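Local coordinates for protein integral membrane indolylacetylinositol arabinosyltransferase EmbC (Mycolicibacterium smegmatis, PDB 7BVE) that probably transfers arabinose units to build cell-wall arabinan as an integral membrane glycosyltransferase, and is bound here by the drug ethambutol, at residues L353-A367 with L582-V594. Residues are numbered along the deposited sequence; the frame is centred on the assembly and turned at random.
Sequences LGAAAKHSRAAAWTA and LAGCLGALAAVAV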
loop_
_atom_site.group_PDB
_atom_site.type_symbol
_atom_site.label_atom_id
_atom_site.label_comp_id
_atom_site.label_asym_id
_atom_site.label_seq_id
_atom_site.Cartn_x
_atom_site.Cartn_y
_atom_site.Cartn_z
ATOM N N LEU A 353 -9.289 -19.136 -35.285
ATOM C CA LEU A 353 -8.814 -20.017 -34.196
ATOM C C LEU A 353 -9.270 -21.460 -34.331
ATOM O O LEU A 353 -9.107 -22.116 -33.390
ATOM C CB LEU A 353 -9.399 -19.520 -32.887
ATOM C CG LEU A 353 -8.763 -18.306 -32.257
ATOM C CD1 LEU A 353 -9.437 -18.016 -30.954
ATOM C CD2 LEU A 353 -7.306 -18.530 -32.040
ATOM N N GLY A 354 -9.922 -21.921 -35.374
ATOM C CA GLY A 354 -10.189 -23.338 -35.441
ATOM C C GLY A 354 -11.604 -23.606 -35.863
ATOM O O GLY A 354 -12.325 -22.714 -36.307
ATOM N N ALA A 355 -12.012 -24.865 -35.737
ATOM C CA ALA A 355 -13.375 -25.269 -36.057
ATOM C C ALA A 355 -14.248 -25.368 -34.817
ATOM O O ALA A 355 -15.439 -25.035 -34.862
ATOM C CB ALA A 355 -13.370 -26.610 -36.788
ATOM N N ALA A 356 -13.666 -25.810 -33.703
ATOM C CA ALA A 356 -14.421 -25.904 -32.465
ATOM C C ALA A 356 -14.657 -24.539 -31.850
ATOM O O ALA A 356 -15.575 -24.379 -31.042
ATOM C CB ALA A 356 -13.697 -26.804 -31.474
ATOM N N ALA A 357 -13.840 -23.552 -32.199
ATOM C CA ALA A 357 -14.097 -22.181 -31.792
ATOM C C ALA A 357 -15.044 -21.464 -32.731
ATOM O O ALA A 357 -15.663 -20.478 -32.333
ATOM C CB ALA A 357 -12.790 -21.394 -31.704
ATOM N N LYS A 358 -15.176 -21.947 -33.957
ATOM C CA LYS A 358 -15.995 -21.293 -34.962
ATOM C C LYS A 358 -17.428 -21.793 -34.956
ATOM O O LYS A 358 -18.346 -21.016 -35.234
ATOM C CB LYS A 358 -15.369 -21.507 -36.340
ATOM C CG LYS A 358 -16.045 -20.803 -37.480
ATOM C CD LYS A 358 -15.265 -21.002 -38.752
ATOM C CE LYS A 358 -15.412 -22.411 -39.254
ATOM N NZ LYS A 358 -14.756 -22.574 -40.569
ATOM N N HIS A 359 -17.659 -23.059 -34.627
ATOM C CA HIS A 359 -19.013 -23.589 -34.658
ATOM C C HIS A 359 -19.713 -23.586 -33.305
ATOM O O HIS A 359 -20.881 -23.976 -33.233
ATOM C CB HIS A 359 -19.014 -25.004 -35.238
ATOM C CG HIS A 359 -18.659 -25.051 -36.689
ATOM N ND1 HIS A 359 -19.516 -24.617 -37.676
ATOM C CD2 HIS A 359 -17.540 -25.473 -37.321
ATOM C CE1 HIS A 359 -18.939 -24.769 -38.854
ATOM N NE2 HIS A 359 -17.740 -25.289 -38.666
ATOM N N SER A 360 -19.057 -23.146 -32.241
ATOM C CA SER A 360 -19.675 -23.141 -30.925
ATOM C C SER A 360 -20.200 -21.753 -30.596
ATOM O O SER A 360 -19.648 -20.744 -31.034
ATOM C CB SER A 360 -18.689 -23.588 -29.850
ATOM O OG SER A 360 -17.696 -22.615 -29.638
ATOM N N ARG A 361 -21.281 -21.710 -29.819
ATOM C CA ARG A 361 -21.910 -20.442 -29.479
ATOM C C ARG A 361 -21.455 -19.896 -28.138
ATOM O O ARG A 361 -21.447 -18.673 -27.950
ATOM C CB ARG A 361 -23.431 -20.586 -29.491
ATOM C CG ARG A 361 -23.987 -20.959 -30.852
ATOM C CD ARG A 361 -23.680 -19.879 -31.878
ATOM N NE ARG A 361 -24.341 -18.621 -31.553
ATOM C CZ ARG A 361 -23.943 -17.426 -31.979
ATOM N NH1 ARG A 361 -22.868 -17.313 -32.742
ATOM N NH2 ARG A 361 -24.617 -16.340 -31.625
ATOM N N ALA A 362 -21.051 -20.769 -27.215
ATOM C CA ALA A 362 -20.579 -20.319 -25.914
ATOM C C ALA A 362 -19.287 -19.534 -26.020
ATOM O O ALA A 362 -19.059 -18.615 -25.229
ATOM C CB ALA A 362 -20.390 -21.510 -24.986
ATOM N N ALA A 363 -18.452 -19.859 -27.011
ATOM C CA ALA A 363 -17.243 -19.087 -27.278
ATOM C C ALA A 363 -17.574 -17.670 -27.720
ATOM O O ALA A 363 -16.940 -16.714 -27.265
ATOM C CB ALA A 363 -16.397 -19.792 -28.333
ATOM N N ALA A 364 -18.597 -17.516 -28.561
ATOM C CA ALA A 364 -19.011 -16.194 -29.015
ATOM C C ALA A 364 -19.596 -15.368 -27.879
ATOM O O ALA A 364 -19.293 -14.175 -27.744
ATOM C CB ALA A 364 -20.020 -16.332 -30.148
ATOM N N TRP A 365 -20.415 -15.990 -27.029
ATOM C CA TRP A 365 -21.023 -15.242 -25.932
ATOM C C TRP A 365 -20.002 -14.849 -24.867
ATOM O O TRP A 365 -20.046 -13.725 -24.358
ATOM C CB TRP A 365 -22.186 -16.033 -25.341
ATOM C CG TRP A 365 -23.403 -15.955 -26.211
ATOM C CD1 TRP A 365 -23.722 -16.778 -27.236
ATOM C CD2 TRP A 365 -24.467 -15.003 -26.122
ATOM N NE1 TRP A 365 -24.900 -16.396 -27.811
ATOM C CE2 TRP A 365 -25.381 -15.308 -27.139
ATOM C CE3 TRP A 365 -24.731 -13.919 -25.284
ATOM C CZ2 TRP A 365 -26.537 -14.574 -27.340
ATOM C CZ3 TRP A 365 -25.874 -13.188 -25.490
ATOM C CH2 TRP A 365 -26.767 -13.523 -26.502
ATOM N N THR A 366 -19.027 -15.707 -24.562
ATOM C CA THR A 366 -18.050 -15.273 -23.572
ATOM C C THR A 366 -16.987 -14.349 -24.161
ATOM O O THR A 366 -16.404 -13.548 -23.420
ATOM C CB THR A 366 -17.395 -16.461 -22.879
ATOM O OG1 THR A 366 -16.557 -15.984 -21.826
ATOM C CG2 THR A 366 -16.554 -17.194 -23.798
ATOM N N ALA A 367 -16.759 -14.386 -25.478
ATOM C CA ALA A 367 -15.875 -13.408 -26.087
ATOM C C ALA A 367 -16.507 -12.024 -26.071
ATOM O O ALA A 367 -15.838 -11.037 -25.738
ATOM C CB ALA A 367 -15.544 -13.828 -27.514
ATOM N N LEU A 582 -7.468 -8.378 -26.751
ATOM C CA LEU A 582 -6.988 -9.723 -26.446
ATOM C C LEU A 582 -7.951 -10.494 -25.567
ATOM O O LEU A 582 -7.848 -11.724 -25.483
ATOM C CB LEU A 582 -5.644 -9.636 -25.737
ATOM C CG LEU A 582 -4.527 -8.944 -26.508
ATOM C CD1 LEU A 582 -3.346 -8.736 -25.596
ATOM C CD2 LEU A 582 -4.141 -9.748 -27.734
ATOM N N ALA A 583 -8.879 -9.797 -24.908
ATOM C CA ALA A 583 -9.770 -10.453 -23.957
ATOM C C ALA A 583 -10.824 -11.287 -24.664
ATOM O O ALA A 583 -11.200 -12.352 -24.173
ATOM C CB ALA A 583 -10.423 -9.431 -23.057
ATOM N N GLY A 584 -11.305 -10.836 -25.822
ATOM C CA GLY A 584 -12.233 -11.653 -26.585
ATOM C C GLY A 584 -11.579 -12.903 -27.143
ATOM O O GLY A 584 -12.196 -13.972 -27.196
ATOM N N CYS A 585 -10.308 -12.791 -27.525
ATOM C CA CYS A 585 -9.554 -13.933 -28.027
ATOM C C CYS A 585 -9.320 -14.967 -26.932
ATOM O O CYS A 585 -9.531 -16.172 -27.141
ATOM C CB CYS A 585 -8.226 -13.435 -28.579
ATOM S SG CYS A 585 -8.386 -12.098 -29.767
ATOM N N LEU A 586 -8.897 -14.515 -25.749
ATOM C CA LEU A 586 -8.763 -15.437 -24.624
ATOM C C LEU A 586 -10.108 -15.946 -24.126
ATOM O O LEU A 586 -10.166 -17.035 -23.557
ATOM C CB LEU A 586 -8.003 -14.795 -23.475
ATOM C CG LEU A 586 -6.506 -14.661 -23.677
ATOM C CD1 LEU A 586 -5.921 -13.966 -22.491
ATOM C CD2 LEU A 586 -5.897 -16.026 -23.839
ATOM N N GLY A 587 -11.191 -15.201 -24.341
ATOM C CA GLY A 587 -12.504 -15.723 -24.012
ATOM C C GLY A 587 -12.904 -16.879 -24.901
ATOM O O GLY A 587 -13.431 -17.884 -24.420
ATOM N N ALA A 588 -12.623 -16.772 -26.201
ATOM C CA ALA A 588 -12.896 -17.883 -27.111
ATOM C C ALA A 588 -12.039 -19.102 -26.785
ATOM O O ALA A 588 -12.544 -20.237 -26.761
ATOM C CB ALA A 588 -12.673 -17.444 -28.553
ATOM N N LEU A 589 -10.751 -18.889 -26.491
ATOM C CA LEU A 589 -9.885 -20.018 -26.146
ATOM C C LEU A 589 -10.283 -20.663 -24.823
ATOM O O LEU A 589 -10.307 -21.893 -24.713
ATOM C CB LEU A 589 -8.427 -19.584 -26.089
ATOM C CG LEU A 589 -7.744 -19.299 -27.411
ATOM C CD1 LEU A 589 -6.356 -18.794 -27.135
ATOM C CD2 LEU A 589 -7.705 -20.561 -28.230
ATOM N N ALA A 590 -10.611 -19.862 -23.812
ATOM C CA ALA A 590 -10.994 -20.419 -22.526
ATOM C C ALA A 590 -12.412 -20.963 -22.516
ATOM O O ALA A 590 -12.797 -21.609 -21.543
ATOM C CB ALA A 590 -10.844 -19.366 -21.436
ATOM N N ALA A 591 -13.211 -20.698 -23.544
ATOM C CA ALA A 591 -14.473 -21.416 -23.645
ATOM C C ALA A 591 -14.308 -22.744 -24.352
ATOM O O ALA A 591 -15.000 -23.707 -24.020
ATOM C CB ALA A 591 -15.501 -20.596 -24.388
ATOM N N VAL A 592 -13.431 -22.808 -25.354
ATOM C CA VAL A 592 -13.191 -24.097 -25.996
ATOM C C VAL A 592 -12.419 -25.029 -25.065
ATOM O O VAL A 592 -12.651 -26.242 -25.054
ATOM C CB VAL A 592 -12.488 -23.869 -27.344
ATOM C CG1 VAL A 592 -12.131 -25.173 -28.021
ATOM C CG2 VAL A 592 -13.390 -23.086 -28.235
ATOM N N ALA A 593 -11.565 -24.482 -24.205
ATOM C CA ALA A 593 -10.752 -25.293 -23.305
ATOM C C ALA A 593 -11.517 -25.864 -22.119
ATOM O O ALA A 593 -10.905 -26.532 -21.287
ATOM C CB ALA A 593 -9.576 -24.467 -22.787
ATOM N N VAL A 594 -12.819 -25.629 -22.006
ATOM C CA VAL A 594 -13.583 -26.050 -20.840
ATOM C C VAL A 594 -14.660 -27.077 -21.175
ATOM O O VAL A 594 -14.924 -27.965 -20.346
ATOM C CB VAL A 594 -14.183 -24.812 -20.127
ATOM C CG1 VAL A 594 -15.223 -25.130 -19.081
ATOM C CG2 VAL A 594 -13.078 -24.074 -19.428
#
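Ala363 and Ala367 meet Gly584, Ala588 and Ala591 in a close helix-helix contact through small residues, without a hydrogen bond between the segments, at one end of the membrane domain; the first turns of helix 361-378 run against helix 582-592, and the loop 353-360 leading into the former joins in. The short axes approach to 7.7 Å, with their N-to-C directions 147° apart, so the pair is roughly antiparallel. Such closeness rests on small residues: the CA atoms of Ala367 and Gly584 are 4.1 Å apart, and the CB of Ala367 touches the carbonyl O of Gly584. One turn back, Ala363 turns its CB to the CB of Ala591 at 4.1 Å and also rests on the backbone of Ala588. At Gly587 a CB would point toward helix 361-378, close to the carbonyl O of Thr366 and the CA of Ala367; without one, the backbones approach closely. With OG1 of Thr366 anti to the backbone N (chi1 -174°), CG2 is the branch that reaches the CB of Ala591, at 3.6 Å. Gly584 and Ala588, four residues apart, form a small-xxx-small pattern of the kind that lets membrane helices pack closely, here in the membrane region of GT-C type; Leu689 and Ala690 of helix 688-710 also touch Thr366. The loop before helix 361-378 curls over the C-terminal end of helix 582-592. There Val592 divides its branches, CG1 meeting the CB of Ala356 at 4.1 Å and CG2 packing on the CA of Ala357 at 3.7 Å. Ser360 OG, hydrogen-bonded to Ala356 O at 3.1 Å in the carbonyl plane, ties this loop to itself. Further along, CD1 of Leu353 lies 4.1 Å from both the CB of Ala588 and CD2 of Leu589; the two leucine side chains cross nearly at right angles, and helix 548-564 packs on Leu589.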